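Local coordinates for protein lipolytic enzyme, g-d-s-l (Clostridium thermocellum, PDB 2W47) that binds a glycan next to a calcium ion, as a family 6 carbohydrate-binding module built on a beta-sandwich, at residues 18-23 / 29-34; 70-75 / 81-86. One frame throughout, in Å; residues are numbered along the deposited sequence. Where two conformers were deposited one is given.

Contact 1: residues 18-23 / 29-34; sequences ILETVN and SCYVNY. With CA (calcium ion), chain C; AQA (4-deoxy-beta-L-threo-hex-4-enopyranuronic acid), chain B.
Glu20 and Tyr31 meet at their polar ends and again further back. The phenol OH of Tyr31 donates to Glu20 OE1 at 2.6 Å, reaching the anti side of that oxygen, with the carboxylate turned 81° from the ring plane; Glu20 CG lies 3.4 Å from Tyr31 CE1, and Glu20 O sits over one face of the ring. The same hydroxyl, Tyr31 OH, accepts from Asn23 N at 2.9 Å, so two hydrogen bonds grip it and probably limit how far the ring can swing. Glu20 OE2 is taken by Asn33, whose ND2 sits 2.9 Å from it; the N-H runs almost straight but comes from above the carboxylate plane. With CG anti to its backbone N (chi1 170°), Asn33 also sends OD1 to the calcium ion, 2.2 Å away. One amide thus joins metal and carboxylate, and the calcium probably strengthens ND2 as a donor.

The 4-deoxy-beta-L-threo-hex-4-enopyranuronic acid rests on this network. Its O3 lies 2.8 Å from Glu20 OE1, its O2 donates to Asn23 OD1, and its carboxylate O6B binds the calcium ion. Tyr34 O, Asn36 and three waters fill out the metal shell; Asn36 ND2, Arg68 and Asn122 also hydrogen-bond the sugar. The antiparallel hairpin of strands 17-20 and 31-34 supplies one part of the module's glycan pocket, with the calcium beside the sugar.

Behind the pocket, Ile18-Asn33 and Glu20-Tyr31 are the hydrogen-bonded pairs, and strand alternation puts all four side chains on the same face, the one that carries the ligand. The non-hydrogen-bonded pair Leu19 and Val32 turns to the other face, where Leu19 CB packs 3.8 Å from Cys30 SG and Leu19 CD2 touches Val32 CG2. Further out, Trp94 meets the Tyr31 ring edge-to-face, and the backbone of Val32 hydrogen-bonds to Val123.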
loop_
_atom_site.group_PDB
_atom_site.type_symbol
_atom_site.label_atom_id
_atom_site.label_comp_id
_atom_site.label_asym_id
_atom_site.label_seq_id
_atom_site.Cartn_x
_atom_site.Cartn_y
_atom_site.Cartn_z
ATOM N N ILE A 18 -4.973 -12.421 -0.443
ATOM C CA ILE A 18 -5.544 -12.875 -1.711
ATOM C C ILE A 18 -5.928 -11.696 -2.589
ATOM O O ILE A 18 -5.985 -10.556 -2.119
ATOM C CB ILE A 18 -6.785 -13.781 -1.487
ATOM C CG1 ILE A 18 -7.975 -12.975 -0.916
ATOM C CG2 ILE A 18 -6.412 -14.982 -0.615
ATOM C CD1 ILE A 18 -9.289 -13.749 -0.778
ATOM N N LEU A 19 -6.198 -11.978 -3.863
ATOM C CA LEU A 19 -6.820 -11.026 -4.767
ATOM C C LEU A 19 -8.296 -11.375 -4.818
ATOM O O LEU A 19 -8.661 -12.538 -5.028
ATOM C CB LEU A 19 -6.221 -11.147 -6.169
ATOM C CG LEU A 19 -4.720 -10.880 -6.285
ATOM C CD1 LEU A 19 -4.238 -11.046 -7.721
ATOM C CD2 LEU A 19 -4.380 -9.490 -5.753
ATOM N N GLU A 20 -9.153 -10.380 -4.617
ATOM C CA GLU A 20 -10.592 -10.620 -4.651
ATOM C C GLU A 20 -11.335 -9.450 -5.274
ATOM O O GLU A 20 -10.738 -8.408 -5.587
ATOM C CB GLU A 20 -11.138 -10.964 -3.263
ATOM C CG GLU A 20 -11.222 -9.801 -2.319
ATOM C CD GLU A 20 -11.907 -10.134 -1.008
ATOM O OE1 GLU A 20 -12.465 -9.192 -0.409
ATOM O OE2 GLU A 20 -11.875 -11.309 -0.572
ATOM N N THR A 21 -12.641 -9.646 -5.452
ATOM C CA THR A 21 -13.492 -8.666 -6.134
ATOM C C THR A 21 -14.789 -8.425 -5.365
ATOM O O THR A 21 -15.724 -7.832 -5.898
ATOM C CB THR A 21 -13.892 -9.169 -7.524
ATOM O OG1 THR A 21 -14.596 -10.401 -7.356
ATOM C CG2 THR A 21 -12.675 -9.404 -8.409
ATOM N N VAL A 22 -14.834 -8.880 -4.114
ATOM C CA VAL A 22 -16.067 -8.889 -3.314
ATOM C C VAL A 22 -16.732 -7.525 -3.144
ATOM O O VAL A 22 -17.924 -7.377 -3.401
ATOM C CB VAL A 22 -15.810 -9.516 -1.920
ATOM C CG1 VAL A 22 -17.056 -9.449 -1.030
ATOM C CG2 VAL A 22 -15.350 -10.950 -2.082
ATOM N N ASN A 23 -15.962 -6.537 -2.713
ATOM C CA ASN A 23 -16.502 -5.227 -2.373
ATOM C C ASN A 23 -16.344 -4.235 -3.494
ATOM O O ASN A 23 -15.234 -4.014 -3.984
ATOM C CB ASN A 23 -15.819 -4.695 -1.115
ATOM C CG ASN A 23 -16.050 -5.577 0.080
ATOM O OD1 ASN A 23 -15.105 -6.125 0.652
ATOM N ND2 ASN A 23 -17.310 -5.743 0.457
ATOM N N SER A 29 -8.667 -4.806 -12.049
ATOM C CA SER A 29 -9.256 -6.137 -12.044
ATOM C C SER A 29 -9.682 -6.648 -10.669
ATOM O O SER A 29 -10.541 -7.527 -10.580
ATOM C CB SER A 29 -8.282 -7.124 -12.679
ATOM O OG SER A 29 -7.066 -7.164 -11.954
ATOM N N CYS A 30 -9.074 -6.119 -9.607
ATOM C CA CYS A 30 -9.271 -6.676 -8.276
ATOM C C CYS A 30 -8.553 -5.819 -7.247
ATOM O O CYS A 30 -7.961 -4.794 -7.575
ATOM C CB CYS A 30 -8.727 -8.117 -8.227
ATOM S SG CYS A 30 -6.954 -8.263 -8.609
ATOM N N TYR A 31 -8.603 -6.263 -5.997
ATOM C CA TYR A 31 -7.861 -5.638 -4.910
ATOM C C TYR A 31 -7.332 -6.740 -3.997
ATOM O O TYR A 31 -7.723 -7.909 -4.128
ATOM C CB TYR A 31 -8.754 -4.651 -4.144
ATOM C CG TYR A 31 -9.956 -5.297 -3.487
ATOM C CD1 TYR A 31 -9.865 -5.850 -2.205
ATOM C CD2 TYR A 31 -11.186 -5.352 -4.141
ATOM C CE1 TYR A 31 -10.962 -6.450 -1.594
ATOM C CE2 TYR A 31 -12.299 -5.938 -3.536
ATOM C CZ TYR A 31 -12.183 -6.475 -2.262
ATOM O OH TYR A 31 -13.277 -7.061 -1.672
ATOM N N VAL A 32 -6.436 -6.367 -3.087
ATOM C CA VAL A 32 -5.878 -7.318 -2.127
ATOM C C VAL A 32 -6.682 -7.336 -0.837
ATOM O O VAL A 32 -6.977 -6.296 -0.267
ATOM C CB VAL A 32 -4.418 -6.982 -1.770
ATOM C CG1 VAL A 32 -3.843 -8.053 -0.855
ATOM C CG2 VAL A 32 -3.568 -6.868 -3.021
ATOM N N ASN A 33 -7.019 -8.539 -0.385
ATOM C CA ASN A 33 -7.602 -8.759 0.929
ATOM C C ASN A 33 -6.626 -9.602 1.734
ATOM O O ASN A 33 -6.373 -10.757 1.393
ATOM C CB ASN A 33 -8.965 -9.442 0.771
ATOM C CG ASN A 33 -9.551 -9.940 2.080
ATOM O OD1 ASN A 33 -9.069 -9.626 3.170
ATOM N ND2 ASN A 33 -10.593 -10.755 1.967
ATOM N N TYR A 34 -6.048 -8.999 2.774
ATOM C CA TYR A 34 -5.098 -9.678 3.646
ATOM C C TYR A 34 -5.792 -10.783 4.426
ATOM O O TYR A 34 -6.947 -10.633 4.815
ATOM C CB TYR A 34 -4.539 -8.682 4.663
ATOM C CG TYR A 34 -3.473 -7.730 4.160
ATOM C CD1 TYR A 34 -3.791 -6.654 3.337
ATOM C CD2 TYR A 34 -2.151 -7.866 4.573
ATOM C CE1 TYR A 34 -2.821 -5.760 2.907
ATOM C CE2 TYR A 34 -1.165 -6.975 4.152
ATOM C CZ TYR A 34 -1.510 -5.930 3.311
ATOM O OH TYR A 34 -0.564 -5.030 2.869
HETATM CA CA CA C . -8.660 -9.109 5.305
HETATM O O6A AQA B . -12.005 -8.189 7.677
HETATM C C6 AQA B . -11.691 -8.151 6.455
HETATM O O6B AQA B . -10.499 -8.050 6.069
HETATM C C5 AQA B . -12.660 -8.212 5.540
HETATM O O5 AQA B . -14.026 -8.296 6.039
HETATM C C4 AQA B . -12.382 -8.167 4.216
HETATM C C3 AQA B . -13.465 -8.466 3.198
HETATM O O3 AQA B . -13.173 -7.870 1.926
HETATM C C2 AQA B . -14.778 -7.918 3.743
HETATM O O2 AQA B . -15.856 -8.185 2.845
HETATM C C1 AQA B . -15.077 -8.550 5.099
HETATM O O HOH W 1 -7.652 -7.059 4.138
HETATM O O HOH W 2 -10.277 -10.820 5.482
HETATM O O HOH W 3 -7.196 -8.288 6.908
#

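Contact 2: residues 70-75 / 81-86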
loop_
_atom_site.group_PDB
_atom_site.type_symbol
_atom_site.label_atom_id
_atom_site.label_comp_id
_atom_site.label_asym_id
_atom_site.label_seq_id
_atom_site.Cartn_x
_atom_site.Cartn_y
_atom_site.Cartn_z
ATOM N N MET A 70 0.263 -0.832 9.309
ATOM C CA MET A 70 1.207 -1.641 8.544
ATOM C C MET A 70 2.604 -1.079 8.608
ATOM O O MET A 70 2.800 0.137 8.665
ATOM C CB MET A 70 0.770 -1.801 7.086
ATOM C CG MET A 70 -0.607 -2.413 6.941
ATOM S SD MET A 70 -0.826 -3.282 5.377
ATOM C CE MET A 70 -1.190 -1.916 4.271
ATOM N N ARG A 71 3.569 -1.988 8.611
ATOM C CA ARG A 71 4.982 -1.657 8.585
ATOM C C ARG A 71 5.403 -1.511 7.128
ATOM O O ARG A 71 5.235 -2.440 6.337
ATOM C CB ARG A 71 5.758 -2.797 9.249
ATOM C CG ARG A 71 7.147 -2.447 9.763
ATOM C CD ARG A 71 7.828 -3.651 10.418
ATOM N NE ARG A 71 7.052 -4.190 11.534
ATOM C CZ ARG A 71 6.319 -5.301 11.480
ATOM N NH1 ARG A 71 5.650 -5.694 12.552
ATOM N NH2 ARG A 71 6.249 -6.019 10.365
ATOM N N ILE A 72 5.936 -0.353 6.775
ATOM C CA ILE A 72 6.342 -0.077 5.403
ATOM C C ILE A 72 7.843 -0.145 5.276
ATOM O O ILE A 72 8.573 0.532 6.003
ATOM C CB ILE A 72 5.834 1.301 4.914
ATOM C CG1 ILE A 72 4.371 1.530 5.321
ATOM C CG2 ILE A 72 6.060 1.455 3.401
ATOM C CD1 ILE A 72 3.376 0.478 4.816
ATOM N N THR A 73 8.291 -0.960 4.329
ATOM C CA THR A 73 9.711 -1.097 4.053
ATOM C C THR A 73 10.025 -0.748 2.600
ATOM O O THR A 73 9.228 -1.008 1.698
ATOM C CB THR A 73 10.245 -2.511 4.381
ATOM O OG1 THR A 73 9.460 -3.499 3.698
ATOM C CG2 THR A 73 10.198 -2.785 5.874
ATOM N N VAL A 74 11.190 -0.139 2.398
ATOM C CA VAL A 74 11.721 0.115 1.061
ATOM C C VAL A 74 13.059 -0.592 1.011
ATOM O O VAL A 74 13.976 -0.271 1.773
ATOM C CB VAL A 74 11.905 1.625 0.777
ATOM C CG1 VAL A 74 12.610 1.851 -0.568
ATOM C CG2 VAL A 74 10.570 2.328 0.798
ATOM N N ASN A 75 13.153 -1.601 0.149
ATOM C CA ASN A 75 14.357 -2.418 0.053
ATOM C C ASN A 75 14.716 -3.051 1.411
ATOM O O ASN A 75 15.893 -3.261 1.738
ATOM C CB ASN A 75 15.507 -1.591 -0.549
ATOM C CG ASN A 75 15.100 -0.897 -1.840
ATOM O OD1 ASN A 75 15.285 0.318 -2.017
ATOM N ND2 ASN A 75 14.507 -1.658 -2.737
ATOM N N PRO A 81 7.512 2.534 10.687
ATOM C CA PRO A 81 7.236 1.387 11.550
ATOM C C PRO A 81 5.748 1.057 11.680
ATOM O O PRO A 81 5.387 -0.112 11.709
ATOM C CB PRO A 81 7.817 1.813 12.904
ATOM C CG PRO A 81 8.898 2.790 12.538
ATOM C CD PRO A 81 8.337 3.551 11.372
ATOM N N SER A 82 4.896 2.076 11.753
ATOM C CA SER A 82 3.467 1.846 11.908
ATOM C C SER A 82 2.665 2.905 11.174
ATOM O O SER A 82 2.346 3.964 11.723
ATOM C CB SER A 82 3.087 1.807 13.391
ATOM O OG SER A 82 1.762 1.346 13.537
ATOM N N MET A 83 2.364 2.612 9.913
ATOM C CA MET A 83 1.548 3.475 9.069
ATOM C C MET A 83 0.083 3.155 9.318
ATOM O O MET A 83 -0.330 1.988 9.240
ATOM C CB MET A 83 1.893 3.255 7.594
ATOM C CG MET A 83 1.136 4.177 6.662
ATOM S SD MET A 83 1.722 3.983 4.978
ATOM C CE MET A 83 0.562 5.055 4.143
ATOM N N ASP A 84 -0.693 4.188 9.634
ATOM C CA ASP A 84 -2.110 4.018 9.935
ATOM C C ASP A 84 -2.965 3.832 8.698
ATOM O O ASP A 84 -2.774 4.508 7.674
ATOM C CB ASP A 84 -2.636 5.220 10.730
ATOM C CG ASP A 84 -2.004 5.335 12.099
ATOM O OD1 ASP A 84 -1.601 4.308 12.675
ATOM O OD2 ASP A 84 -1.914 6.474 12.601
ATOM N N PHE A 85 -3.908 2.901 8.825
ATOM C CA PHE A 85 -4.957 2.675 7.849
ATOM C C PHE A 85 -6.255 2.648 8.631
ATOM O O PHE A 85 -6.780 1.593 8.992
ATOM C CB PHE A 85 -4.696 1.379 7.085
ATOM C CG PHE A 85 -3.498 1.466 6.186
ATOM C CD1 PHE A 85 -3.641 1.882 4.866
ATOM C CD2 PHE A 85 -2.217 1.206 6.681
ATOM C CE1 PHE A 85 -2.537 1.998 4.032
ATOM C CE2 PHE A 85 -1.108 1.322 5.858
ATOM C CZ PHE A 85 -1.274 1.720 4.524
ATOM N N VAL A 86 -6.758 3.849 8.904
ATOM C CA VAL A 86 -7.911 4.019 9.775
ATOM C C VAL A 86 -9.189 3.603 9.065
ATOM O O VAL A 86 -9.218 3.451 7.834
ATOM C CB VAL A 86 -8.028 5.476 10.330
ATOM C CG1 VAL A 86 -6.762 5.870 11.077
ATOM C CG2 VAL A 86 -8.319 6.489 9.215
HETATM O O HOH W 4 6.459 -2.140 13.198
#
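Met70 and Met83 pair near the open end of an antiparallel beta hairpin at the edge of the five-stranded sheet, formed by strand 70-74 and strand 77-83, which is broken by a corner at Pro81 and Ser82 just before Met83. They form a hydrogen-bonded pair: Met70 N to Met83 O at 2.9 Å and Met83 N to Met70 O at 2.8 Å. Beyond Met83 the chain carries Phe85 under the Met70 side chain. Bent at its last torsion (chi3 -81°), Met70 lays its CE methyl over one face of the ring, 3.9 Å from the Phe85 centroid and 24° off the normal, a CH-pi contact. The sulfur, farther off and oblique, adds a Met-aromatic contact. Tyr60 meets the same ring edge-to-face, and Asn67 accepts from Phe85 N. Two residues along the strand, Ile72 CG1 packs 3.6 Å from Met83 SD, and both side chains reach Ile99 of the facing sheet. On the outer side, a water links Pro81 O to Arg71 NE in one of two deposited conformers, so that bridge may be only partial. Beside the two backbone bonds, the side chains meet by sulfur, methyl and ring contacts, so their fit probably depends on shape and dispersion rather than charge.

From the N terminus the chain first runs through 18-23, turns, and comes back at 29-34, where contact 1 closes a hairpin standing at the ligand end of the sandwich. Contact 2 opens later, at 70-75, and closes at 81-86 around the turn of an edge hairpin. The two are in series, neither nested nor crossed, with centres about 20 Å apart on opposite sides of the chain's centre. They still touch: Tyr34 OH packs 3.1 Å from Met70 SD. Both residues also meet Ala112, Tyr34 by a hydrogen bond to its carbonyl, so strand 106-114, in mid-sheet, joins the calcium-bearing hairpin to strand 70-74, the neighbour of edge strand 77-83.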